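Local coordinates for hexokinase (Schistosoma mansoni, PDB 1BDG), which catalyses the ATP-dependent phosphorylation of glucose and other hexoses to hexose 6-phosphates, the first step of glycolysis, at residues A[51-56]-A[246-251]; A[225-230]-A[241-246]; A[143-148]-A[155-160]; A[251-256]-A[280-285]. One frame throughout, in Å; residues are numbered along the deposited sequence.

Interaction 1: A[51-56]-A[246-251]; sequences IKMFPS and INTEWG. With GLC (alpha-D-glucopyranose), chain B.
Phe-54 and Asn-247 face each other as an antiparallel hydrogen-bonded pair where the short strand 54-55 borders the large-subdomain sheet. Asn-247 N gives a nearly straight bond to Phe-54 O (2.8 Å, 162°). The return bond, Phe-54 N to Asn-247 O, is weak, being strongly bent. One residue earlier, Met-53 N donates to Thr-248 O at 3.2 Å, tilted out of the carbonyl plane. With CG anti to the backbone N (chi1 175°), the Asn-247 amide is carried to the substrate-binding Asn-223, whose ND2 supplies its OD1, while Asn-247 ND2 makes a weak bond to Glu-249 OE1. That carboxylate takes two sugar hydroxyls: glucose O3 donates to Glu-249 OE1 (2.8 Å) and glucose O2 to Glu-249 OE2 (2.7 Å). Chi1 of Glu-249 (-157°) brings CG to the edge of the Phe-54 ring, 4.1 Å from CE2, and a bend at chi2 turns the carboxylate to the sugar. Ile-246 CD1 lies 4.1 Å from Pro-55 CB. Thr-248 OG1 bonds to Val-224 O and Trp-250 NE1 to Thr-222 OG1, tying segment 246-251 to strand 222-229; Ile-51 and Met-53 pack against helix 23-41, and Phe-54 meets Pro-146 and Val-158 of the small subdomain.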
# COMPACT_ATOMS: atom_id res chain seq x y z
N ILE A 51 -4.58 -10.02 11.16
CA ILE A 51 -3.45 -10.15 10.25
C ILE A 51 -3.36 -11.57 9.69
O ILE A 51 -2.79 -12.47 10.32
CB ILE A 51 -2.13 -9.68 10.88
CG1 ILE A 51 -2.23 -8.18 11.17
CG2 ILE A 51 -0.96 -9.99 9.95
CD1 ILE A 51 -0.94 -7.52 11.61
N LYS A 52 -3.88 -11.71 8.48
CA LYS A 52 -3.98 -12.99 7.76
C LYS A 52 -2.75 -13.81 7.43
O LYS A 52 -2.87 -15.03 7.29
CB LYS A 52 -4.82 -12.82 6.51
CG LYS A 52 -6.24 -12.41 6.82
CD LYS A 52 -6.93 -13.47 7.63
CE LYS A 52 -7.88 -12.87 8.61
NZ LYS A 52 -8.34 -13.93 9.55
N MET A 53 -1.61 -13.15 7.21
CA MET A 53 -0.34 -13.82 6.92
C MET A 53 -0.41 -14.85 5.80
O MET A 53 0.14 -15.94 5.94
CB MET A 53 0.19 -14.53 8.17
CG MET A 53 0.31 -13.68 9.41
SD MET A 53 1.56 -12.44 9.24
CE MET A 53 2.83 -13.22 10.01
N PHE A 54 -1.02 -14.48 4.68
CA PHE A 54 -1.16 -15.40 3.55
C PHE A 54 0.17 -15.84 2.94
O PHE A 54 0.93 -15.00 2.46
CB PHE A 54 -1.99 -14.78 2.42
CG PHE A 54 -3.35 -14.32 2.81
CD1 PHE A 54 -4.37 -15.23 3.04
CD2 PHE A 54 -3.64 -12.96 2.90
CE1 PHE A 54 -5.66 -14.80 3.33
CE2 PHE A 54 -4.92 -12.53 3.19
CZ PHE A 54 -5.93 -13.45 3.41
N PRO A 55 0.48 -17.15 2.98
CA PRO A 55 1.75 -17.57 2.38
C PRO A 55 1.59 -17.38 0.87
O PRO A 55 0.52 -17.65 0.32
CB PRO A 55 1.82 -19.05 2.74
CG PRO A 55 0.39 -19.44 2.85
CD PRO A 55 -0.21 -18.29 3.60
N SER A 56 2.61 -16.82 0.24
CA SER A 56 2.60 -16.56 -1.19
C SER A 56 3.13 -17.73 -2.02
O SER A 56 3.07 -17.71 -3.26
CB SER A 56 3.45 -15.33 -1.46
OG SER A 56 4.80 -15.63 -1.18
N ILE A 246 5.91 -14.37 3.12
CA ILE A 246 4.59 -14.20 3.70
C ILE A 246 3.99 -12.85 3.33
O ILE A 246 4.68 -11.84 3.41
CB ILE A 246 4.63 -14.31 5.24
CG1 ILE A 246 4.85 -15.76 5.67
CG2 ILE A 246 3.33 -13.80 5.85
CD1 ILE A 246 3.61 -16.62 5.58
N ASN A 247 2.73 -12.85 2.92
CA ASN A 247 2.03 -11.61 2.60
C ASN A 247 1.21 -11.33 3.86
O ASN A 247 0.14 -11.92 4.10
CB ASN A 247 1.13 -11.81 1.38
CG ASN A 247 0.27 -10.59 1.08
OD1 ASN A 247 0.49 -9.50 1.61
ND2 ASN A 247 -0.71 -10.77 0.23
N THR A 248 1.74 -10.44 4.69
CA THR A 248 1.13 -10.09 5.96
C THR A 248 -0.27 -9.57 5.80
O THR A 248 -1.18 -10.04 6.47
CB THR A 248 1.98 -9.04 6.70
OG1 THR A 248 1.94 -7.81 5.98
CG2 THR A 248 3.41 -9.53 6.80
N GLU A 249 -0.44 -8.60 4.91
CA GLU A 249 -1.74 -7.99 4.65
C GLU A 249 -2.17 -7.32 5.97
O GLU A 249 -3.28 -7.54 6.48
CB GLU A 249 -2.71 -9.07 4.17
CG GLU A 249 -3.89 -8.56 3.34
CD GLU A 249 -3.50 -7.82 2.07
OE1 GLU A 249 -2.94 -8.43 1.14
OE2 GLU A 249 -3.79 -6.61 1.99
N TRP A 250 -1.26 -6.49 6.48
CA TRP A 250 -1.42 -5.75 7.73
C TRP A 250 -2.37 -4.57 7.69
O TRP A 250 -2.63 -3.93 8.71
CB TRP A 250 -0.04 -5.30 8.26
CG TRP A 250 0.64 -4.14 7.54
CD1 TRP A 250 0.08 -3.27 6.64
CD2 TRP A 250 2.00 -3.70 7.71
NE1 TRP A 250 0.99 -2.33 6.25
CE2 TRP A 250 2.18 -2.56 6.89
CE3 TRP A 250 3.07 -4.15 8.48
CZ2 TRP A 250 3.40 -1.87 6.82
CZ3 TRP A 250 4.28 -3.46 8.42
CH2 TRP A 250 4.44 -2.33 7.59
N GLY A 251 -2.83 -4.22 6.50
CA GLY A 251 -3.77 -3.12 6.40
C GLY A 251 -4.97 -3.48 7.26
O GLY A 251 -5.64 -2.61 7.82
C1 GLC B . -3.90 -2.87 0.01
C2 GLC B . -4.07 -4.31 -0.47
C3 GLC B . -2.77 -5.06 -0.30
C4 GLC B . -1.66 -4.33 -1.04
C5 GLC B . -1.56 -2.91 -0.51
C6 GLC B . -0.52 -2.10 -1.24
O1 GLC B . -3.50 -2.90 1.34
O2 GLC B . -5.09 -4.97 0.28
O3 GLC B . -2.89 -6.38 -0.83
O4 GLC B . -0.44 -5.00 -0.85
O5 GLC B . -2.82 -2.25 -0.70
O6 GLC B . -1.04 -1.53 -2.42

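Interaction 2: A[225-230]-A[241-246]; sequences AYIEDS and EPEVVI
Ala-225 to Asp-229 pair with Glu-243 to Ile-246 as neighbouring antiparallel strands of the mixed sheet in the large subdomain, an actin-like ATPase fold; their short axes run at 156°. At the start, Ala-225 packs its CB against Val-245 CG1. Tyr-226 is joined to Ile-246 by two backbone bonds, the one from Ile-246 N to Tyr-226 O being the shorter at 2.9 Å. The phenol lies alongside Ile-246, CE1 4.0 Å from its CB, because chi1 of 72° sets the ring between the backbone N and the carbonyl carbon. Ile-227 and Val-245 lie on the face opposite Tyr-226 and Ile-246, packed on helix 197-206; Ile-227 CG2 also approaches the Glu-243 carboxylate, whose OE2 is salt-bridged to Arg-391. Glu-228 exchanges backbone bonds with Val-244 and rests CB on Ile-246 CG1 (3.8 Å). A bend at chi2 (76°) turns its carboxylate back toward Tyr-226, and OE1 takes the phenol proton at 2.7 Å on its anti lone pair, in the plane of the ring. That same OE1 is salt-bridged to Arg-388 of helix 357-389, which probably favours the ionised carboxylate, while Glu-228 OE2 accepts Asp-229 N. Thus both oxygens are occupied and the group's rotation is restrained. Asp-229 and Glu-243 are a non-hydrogen-bonded pair whose side chains diverge. Beyond the strand, Ser-230 OG lies near the carbonyl oxygens of Glu-241 and Pro-242, and Ser-230 N donates to Pro-242 O at 2.8 Å.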
# COMPACT_ATOMS: atom_id res chain seq x y z
N ALA A 225 5.66 -7.59 3.20
CA ALA A 225 5.83 -9.00 2.94
C ALA A 225 7.24 -9.24 3.41
O ALA A 225 8.08 -8.36 3.30
CB ALA A 225 5.71 -9.27 1.48
N TYR A 226 7.51 -10.42 3.96
CA TYR A 226 8.85 -10.72 4.46
C TYR A 226 9.18 -12.22 4.32
O TYR A 226 8.28 -13.04 4.13
CB TYR A 226 8.98 -10.24 5.92
CG TYR A 226 8.22 -11.08 6.91
CD1 TYR A 226 6.85 -10.91 7.10
CD2 TYR A 226 8.86 -12.09 7.63
CE1 TYR A 226 6.14 -11.75 7.97
CE2 TYR A 226 8.16 -12.92 8.49
CZ TYR A 226 6.81 -12.76 8.66
OH TYR A 226 6.11 -13.60 9.49
N ILE A 227 10.46 -12.58 4.37
CA ILE A 227 10.82 -14.00 4.27
C ILE A 227 10.66 -14.64 5.64
O ILE A 227 11.16 -14.12 6.63
CB ILE A 227 12.25 -14.24 3.74
CG1 ILE A 227 12.50 -13.44 2.45
CG2 ILE A 227 12.39 -15.72 3.35
CD1 ILE A 227 13.93 -13.52 1.93
N GLU A 228 9.96 -15.77 5.69
CA GLU A 228 9.69 -16.48 6.95
C GLU A 228 10.10 -17.95 6.93
O GLU A 228 10.36 -18.53 5.89
CB GLU A 228 8.20 -16.37 7.29
CG GLU A 228 7.67 -17.28 8.41
CD GLU A 228 8.05 -16.82 9.79
OE1 GLU A 228 7.51 -15.78 10.21
OE2 GLU A 228 8.87 -17.48 10.46
N ASP A 229 10.18 -18.51 8.12
CA ASP A 229 10.53 -19.90 8.39
C ASP A 229 9.27 -20.72 8.03
O ASP A 229 8.25 -20.65 8.70
CB ASP A 229 10.81 -19.96 9.90
CG ASP A 229 11.47 -21.24 10.35
OD1 ASP A 229 10.87 -22.32 10.21
OD2 ASP A 229 12.57 -21.14 10.92
N SER A 230 9.34 -21.53 6.99
CA SER A 230 8.18 -22.32 6.59
C SER A 230 7.83 -23.44 7.57
O SER A 230 7.11 -24.37 7.20
CB SER A 230 8.38 -22.91 5.20
OG SER A 230 9.44 -23.85 5.23
N GLU A 241 10.97 -26.84 1.59
CA GLU A 241 11.94 -25.75 1.52
C GLU A 241 11.89 -25.00 2.84
O GLU A 241 10.83 -24.79 3.41
CB GLU A 241 11.65 -24.81 0.36
CG GLU A 241 10.29 -24.95 -0.20
CD GLU A 241 10.18 -26.10 -1.15
OE1 GLU A 241 9.88 -27.21 -0.69
OE2 GLU A 241 10.40 -25.88 -2.36
N PRO A 242 13.03 -24.48 3.29
CA PRO A 242 13.08 -23.77 4.56
C PRO A 242 12.21 -22.55 4.72
O PRO A 242 11.70 -22.32 5.82
CB PRO A 242 14.55 -23.42 4.67
CG PRO A 242 14.92 -23.15 3.26
CD PRO A 242 14.29 -24.31 2.56
N GLU A 243 12.04 -21.77 3.65
CA GLU A 243 11.28 -20.52 3.73
C GLU A 243 10.19 -20.25 2.69
O GLU A 243 10.08 -20.93 1.66
CB GLU A 243 12.26 -19.34 3.71
CG GLU A 243 13.49 -19.52 4.59
CD GLU A 243 14.41 -18.33 4.53
OE1 GLU A 243 14.88 -18.00 3.43
OE2 GLU A 243 14.66 -17.73 5.60
N VAL A 244 9.42 -19.20 2.98
CA VAL A 244 8.32 -18.73 2.14
C VAL A 244 8.07 -17.24 2.39
O VAL A 244 8.18 -16.75 3.52
CB VAL A 244 7.00 -19.49 2.41
CG1 VAL A 244 6.43 -19.09 3.77
CG2 VAL A 244 6.00 -19.23 1.29
N VAL A 245 7.78 -16.51 1.32
CA VAL A 245 7.52 -15.10 1.47
C VAL A 245 6.10 -15.00 1.97
O VAL A 245 5.20 -15.58 1.36
CB VAL A 245 7.70 -14.33 0.12
CG1 VAL A 245 7.35 -12.86 0.29
CG2 VAL A 245 9.14 -14.45 -0.36
N ILE A 246 5.91 -14.37 3.12
CA ILE A 246 4.59 -14.20 3.70
C ILE A 246 3.99 -12.85 3.33
O ILE A 246 4.68 -11.84 3.41
CB ILE A 246 4.63 -14.31 5.24
CG1 ILE A 246 4.85 -15.76 5.67
CG2 ILE A 246 3.33 -13.80 5.85
CD1 ILE A 246 3.61 -16.62 5.58

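Interaction 3: A[143-148]-A[155-160]; sequences FSFPCV and ATLVRW. With GLC (alpha-D-glucopyranose), chain B.
The six-membered ring of Trp-160 drives its edge into the face of Phe-145 in a T-shaped pair at the base of the β-hairpin 147-150/154-157, the ring centroids 4.8 Å apart and the planes at 88°. Trp-160 CE3 sits over the centre of the Phe-145 ring. Leu-157 CD2 lies over one face of the indole, while Leu-157 CD1 touches Phe-143 CE2 and Phe-145 CB, each at 3.7 Å. Phe-143 completes the aromatic cluster: its ring meets Trp-160 obliquely, has Phe-145 CD2 over one face and carries Cys-147 SG at its edge. The Phe-143 ring is placed there by a CG anti to the backbone N (chi1 -168°). Phe-164 stacks on Trp-160, and Trp-160 NE1 is bonded to Ala-166 O.

Behind the rings, Cys-147 and Leu-157 form a non-hydrogen-bonded antiparallel pair. Val-158 N donates to Pro-146 O (2.9 Å, 163°), and Thr-156 N reaches Val-148 O at 3.3 Å from above the carbonyl plane. The cluster lies next to the loop that carries the substrate-binding Ser-144, with Phe-145 and Pro-146, to glucose. Pro-146 CD faces glucose O2 at 3.7 Å, while Pro-146 CG meets Arg-159 O of the other segment (3.3 Å).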
# COMPACT_ATOMS: atom_id res chain seq x y z
N PHE A 143 -1.18 -8.77 -8.46
CA PHE A 143 -2.54 -8.44 -8.05
C PHE A 143 -2.47 -7.93 -6.61
O PHE A 143 -2.40 -8.72 -5.67
CB PHE A 143 -3.42 -9.68 -8.14
CG PHE A 143 -4.89 -9.41 -8.02
CD1 PHE A 143 -5.49 -8.42 -8.80
CD2 PHE A 143 -5.69 -10.18 -7.18
CE1 PHE A 143 -6.87 -8.20 -8.74
CE2 PHE A 143 -7.06 -9.98 -7.12
CZ PHE A 143 -7.66 -8.99 -7.90
N SER A 144 -2.48 -6.61 -6.45
CA SER A 144 -2.37 -5.98 -5.14
C SER A 144 -3.53 -6.23 -4.18
O SER A 144 -4.07 -5.27 -3.62
CB SER A 144 -2.23 -4.47 -5.31
OG SER A 144 -1.34 -4.15 -6.35
N PHE A 145 -3.91 -7.48 -3.94
CA PHE A 145 -5.01 -7.72 -3.02
C PHE A 145 -4.80 -9.00 -2.25
O PHE A 145 -3.99 -9.84 -2.64
CB PHE A 145 -6.35 -7.75 -3.78
CG PHE A 145 -6.75 -6.42 -4.37
CD1 PHE A 145 -7.28 -5.42 -3.57
CD2 PHE A 145 -6.53 -6.14 -5.71
CE1 PHE A 145 -7.58 -4.18 -4.10
CE2 PHE A 145 -6.82 -4.90 -6.24
CZ PHE A 145 -7.35 -3.92 -5.44
N PRO A 146 -5.50 -9.17 -1.11
CA PRO A 146 -5.35 -10.38 -0.30
C PRO A 146 -5.94 -11.55 -1.06
O PRO A 146 -7.09 -11.50 -1.48
CB PRO A 146 -6.18 -10.06 0.93
CG PRO A 146 -7.27 -9.21 0.39
CD PRO A 146 -6.52 -8.28 -0.52
N CYS A 147 -5.12 -12.57 -1.26
CA CYS A 147 -5.52 -13.79 -1.96
C CYS A 147 -4.97 -14.98 -1.20
O CYS A 147 -3.92 -14.89 -0.57
CB CYS A 147 -4.94 -13.84 -3.39
SG CYS A 147 -5.46 -12.57 -4.55
N VAL A 148 -5.69 -16.09 -1.24
CA VAL A 148 -5.26 -17.34 -0.61
C VAL A 148 -4.50 -18.07 -1.72
O VAL A 148 -5.11 -18.56 -2.67
CB VAL A 148 -6.46 -18.19 -0.21
CG1 VAL A 148 -6.02 -19.54 0.26
CG2 VAL A 148 -7.29 -17.49 0.83
N ALA A 155 -4.65 -18.36 -7.43
CA ALA A 155 -4.81 -17.37 -6.37
C ALA A 155 -6.28 -17.03 -6.23
O ALA A 155 -6.95 -16.81 -7.24
CB ALA A 155 -4.02 -16.14 -6.68
N THR A 156 -6.78 -16.98 -5.00
CA THR A 156 -8.19 -16.66 -4.76
C THR A 156 -8.35 -15.33 -4.01
O THR A 156 -7.72 -15.11 -2.98
CB THR A 156 -8.91 -17.83 -4.01
OG1 THR A 156 -8.83 -19.04 -4.80
CG2 THR A 156 -10.38 -17.52 -3.78
N LEU A 157 -9.16 -14.43 -4.55
CA LEU A 157 -9.39 -13.14 -3.92
C LEU A 157 -10.13 -13.42 -2.61
O LEU A 157 -11.03 -14.26 -2.58
CB LEU A 157 -10.26 -12.23 -4.81
CG LEU A 157 -10.53 -10.81 -4.27
CD1 LEU A 157 -9.24 -9.99 -4.18
CD2 LEU A 157 -11.52 -10.07 -5.15
N VAL A 158 -9.68 -12.80 -1.53
CA VAL A 158 -10.33 -12.94 -0.24
C VAL A 158 -11.32 -11.78 -0.15
O VAL A 158 -12.48 -11.96 0.22
CB VAL A 158 -9.34 -12.86 0.91
CG1 VAL A 158 -10.06 -12.99 2.23
CG2 VAL A 158 -8.32 -13.96 0.79
N ARG A 159 -10.86 -10.59 -0.51
CA ARG A 159 -11.73 -9.42 -0.48
C ARG A 159 -11.10 -8.25 -1.22
O ARG A 159 -9.89 -8.22 -1.44
CB ARG A 159 -12.07 -9.04 0.96
CG ARG A 159 -10.88 -8.59 1.79
CD ARG A 159 -11.28 -8.43 3.25
NE ARG A 159 -10.28 -7.67 3.98
CZ ARG A 159 -10.32 -7.43 5.28
NH1 ARG A 159 -11.32 -7.86 6.03
NH2 ARG A 159 -9.35 -6.73 5.83
N TRP A 160 -11.94 -7.32 -1.67
CA TRP A 160 -11.46 -6.15 -2.38
C TRP A 160 -11.14 -5.11 -1.34
O TRP A 160 -11.94 -4.88 -0.41
CB TRP A 160 -12.54 -5.56 -3.30
CG TRP A 160 -12.73 -6.17 -4.68
CD1 TRP A 160 -13.88 -6.68 -5.17
CD2 TRP A 160 -11.78 -6.22 -5.76
NE1 TRP A 160 -13.72 -7.04 -6.48
CE2 TRP A 160 -12.44 -6.77 -6.87
CE3 TRP A 160 -10.43 -5.86 -5.89
CZ2 TRP A 160 -11.81 -6.96 -8.11
CZ3 TRP A 160 -9.80 -6.05 -7.13
CH2 TRP A 160 -10.49 -6.59 -8.22
C1 GLC B . -3.90 -2.87 0.01
C2 GLC B . -4.07 -4.31 -0.47
C3 GLC B . -2.77 -5.06 -0.30
C4 GLC B . -1.66 -4.33 -1.04
C5 GLC B . -1.56 -2.91 -0.51
C6 GLC B . -0.52 -2.10 -1.24
O1 GLC B . -3.50 -2.90 1.34
O2 GLC B . -5.09 -4.97 0.28
O3 GLC B . -2.89 -6.38 -0.83
O4 GLC B . -0.44 -5.00 -0.85
O5 GLC B . -2.82 -2.25 -0.70
O6 GLC B . -1.04 -1.53 -2.42

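Interaction 4: A[251-256]-A[280-285]; sequences GAFGEK and QLYEKM. With GLC (alpha-D-glucopyranose), chain B.
Gly-251 O receives Glu-283 N in its carbonyl plane, on a lone pair (3.2 Å, 160°), as the type II turn from Ala-252 to Glu-255 folds against the residues leading into helix 283-286. Tyr-282 N adds two weak, bent bonds, to Gly-251 O and to Phe-253 O. Gly-251, which has no side chain, is approached closely by Gln-280 NE2 (3.6 Å from Gly-251 CA) and by Glu-283 CB. At Gly-254, phi of 92° is a conformation suited to glycine, and Leu-281 CD1 rests 3.6 Å from Gly-254 O.

Among the side chains, Glu-255 extends beyond CG, and its OE2 accepts Gln-280 N through the anti lone pair (2.8 Å). The same oxygen is salt-bridged to Arg-159, which also bonds to Gln-280 OE1; one guanidinium therefore holds both segments from the small-subdomain side. Phe-253 CB meets Tyr-282 CB at 3.6 Å, and Tyr-282 CD1 lies near the plane at the edge of the phenylalanine ring. Glu-283, with CG anti to the backbone N (chi1 168°) and the chain extended beyond it, sends OE2 to glucose, where sugar O1 donates at 2.7 Å; Thr-222 N is a second donor to this oxygen. The bond from Glu-283 N to Gly-251 O holds the backbone of the residue whose carboxylate binds the substrate. Around the contact, Phe-253 and Tyr-282 pack on helix 23-41, Leu-281 on helix 265-272, and Tyr-282 OH bonds to Leu-377 O of helix 357-389.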
# COMPACT_ATOMS: atom_id res chain seq x y z
N GLY A 251 -2.83 -4.22 6.50
CA GLY A 251 -3.77 -3.12 6.40
C GLY A 251 -4.97 -3.48 7.26
O GLY A 251 -5.64 -2.61 7.82
N ALA A 252 -5.23 -4.77 7.39
CA ALA A 252 -6.35 -5.24 8.19
C ALA A 252 -6.15 -5.16 9.70
O ALA A 252 -7.07 -5.49 10.44
CB ALA A 252 -6.72 -6.65 7.79
N PHE A 253 -4.99 -4.73 10.18
CA PHE A 253 -4.78 -4.64 11.62
C PHE A 253 -5.83 -3.70 12.20
O PHE A 253 -6.28 -2.78 11.54
CB PHE A 253 -3.37 -4.16 11.98
CG PHE A 253 -3.02 -4.28 13.46
CD1 PHE A 253 -3.28 -5.47 14.16
CD2 PHE A 253 -2.41 -3.23 14.14
CE1 PHE A 253 -2.92 -5.61 15.51
CE2 PHE A 253 -2.04 -3.35 15.51
CZ PHE A 253 -2.30 -4.55 16.19
N GLY A 254 -6.24 -3.96 13.43
CA GLY A 254 -7.26 -3.14 14.05
C GLY A 254 -8.66 -3.70 13.84
O GLY A 254 -9.57 -3.30 14.56
N GLU A 255 -8.83 -4.60 12.88
CA GLU A 255 -10.14 -5.19 12.59
C GLU A 255 -10.76 -5.97 13.74
O GLU A 255 -11.94 -6.31 13.69
CB GLU A 255 -10.12 -6.04 11.31
CG GLU A 255 -9.97 -5.21 10.03
CD GLU A 255 -10.21 -5.98 8.74
OE1 GLU A 255 -10.45 -7.20 8.73
OE2 GLU A 255 -10.18 -5.35 7.69
N LYS A 256 -9.97 -6.28 14.76
CA LYS A 256 -10.47 -6.98 15.95
C LYS A 256 -10.36 -6.10 17.19
O LYS A 256 -10.26 -6.61 18.31
CB LYS A 256 -9.68 -8.25 16.22
CG LYS A 256 -9.64 -9.24 15.11
CD LYS A 256 -10.79 -10.19 15.16
CE LYS A 256 -10.53 -11.29 14.17
NZ LYS A 256 -10.36 -10.75 12.78
N GLN A 280 -9.73 -2.74 6.93
CA GLN A 280 -8.41 -2.13 6.71
C GLN A 280 -8.18 -0.94 7.62
O GLN A 280 -7.62 0.06 7.20
CB GLN A 280 -8.21 -1.73 5.25
CG GLN A 280 -8.52 -2.82 4.22
CD GLN A 280 -7.47 -3.90 4.12
OE1 GLN A 280 -7.77 -5.08 4.27
NE2 GLN A 280 -6.25 -3.52 3.80
N LEU A 281 -8.54 -1.11 8.89
CA LEU A 281 -8.40 -0.04 9.88
C LEU A 281 -7.00 0.54 10.08
O LEU A 281 -6.83 1.74 10.29
CB LEU A 281 -9.02 -0.49 11.21
CG LEU A 281 -10.49 -0.89 11.01
CD1 LEU A 281 -11.20 -1.01 12.34
CD2 LEU A 281 -11.20 0.14 10.15
N TYR A 282 -5.98 -0.29 10.01
CA TYR A 282 -4.63 0.22 10.17
C TYR A 282 -4.22 0.96 8.90
O TYR A 282 -3.62 2.04 8.98
CB TYR A 282 -3.65 -0.93 10.47
CG TYR A 282 -2.20 -0.54 10.44
CD1 TYR A 282 -1.64 0.22 11.47
CD2 TYR A 282 -1.37 -0.95 9.42
CE1 TYR A 282 -0.29 0.56 11.46
CE2 TYR A 282 -0.01 -0.62 9.41
CZ TYR A 282 0.51 0.13 10.43
OH TYR A 282 1.85 0.43 10.42
N GLU A 283 -4.61 0.44 7.74
CA GLU A 283 -4.26 1.07 6.48
C GLU A 283 -4.81 2.48 6.35
O GLU A 283 -4.15 3.37 5.82
CB GLU A 283 -4.75 0.24 5.30
CG GLU A 283 -4.67 0.98 3.98
CD GLU A 283 -4.99 0.11 2.81
OE1 GLU A 283 -6.19 -0.08 2.54
OE2 GLU A 283 -4.05 -0.38 2.18
N LYS A 284 -6.03 2.67 6.82
CA LYS A 284 -6.68 3.96 6.76
C LYS A 284 -5.99 5.04 7.60
O LYS A 284 -6.29 6.23 7.45
CB LYS A 284 -8.15 3.79 7.15
CG LYS A 284 -8.93 3.05 6.10
CD LYS A 284 -10.23 2.51 6.61
CE LYS A 284 -11.29 2.51 5.52
NZ LYS A 284 -11.77 1.17 5.16
N MET A 285 -5.09 4.62 8.49
CA MET A 285 -4.34 5.54 9.34
C MET A 285 -3.01 5.87 8.69
O MET A 285 -2.43 6.90 8.99
CB MET A 285 -4.06 4.93 10.72
CG MET A 285 -5.27 4.61 11.61
SD MET A 285 -4.87 3.56 13.04
CE MET A 285 -4.56 4.74 14.31
C1 GLC B . -3.90 -2.87 0.01
C2 GLC B . -4.07 -4.31 -0.47
C3 GLC B . -2.77 -5.06 -0.30
C4 GLC B . -1.66 -4.33 -1.04
C5 GLC B . -1.56 -2.91 -0.51
C6 GLC B . -0.52 -2.10 -1.24
O1 GLC B . -3.50 -2.90 1.34
O2 GLC B . -5.09 -4.97 0.28
O3 GLC B . -2.89 -6.38 -0.83
O4 GLC B . -0.44 -5.00 -0.85
O5 GLC B . -2.82 -2.25 -0.70
O6 GLC B . -1.04 -1.53 -2.42

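How the interactions relate
From the N terminus, residues 51-56 wait some 190 residues for their partner, so interaction 1 closes a long loop that contains interactions 3 and 2 one after the other. Interaction 3 is a local hairpin of the small subdomain; interaction 2 joins two successive strands of the large subdomain. Interaction 4 follows in series, starting from Gly-251, which it shares with interaction 1, and none of the four cross. Interactions 1 and 2 share Ile-246 and build adjacent strand pairs of one sheet. Phe-54 packing on Pro-146 links interactions 1 and 3, and Arg-159 links 3 to 4, so interactions 1, 3 and 4 each contribute residues to the glucose pocket, across the boundary between the subdomains.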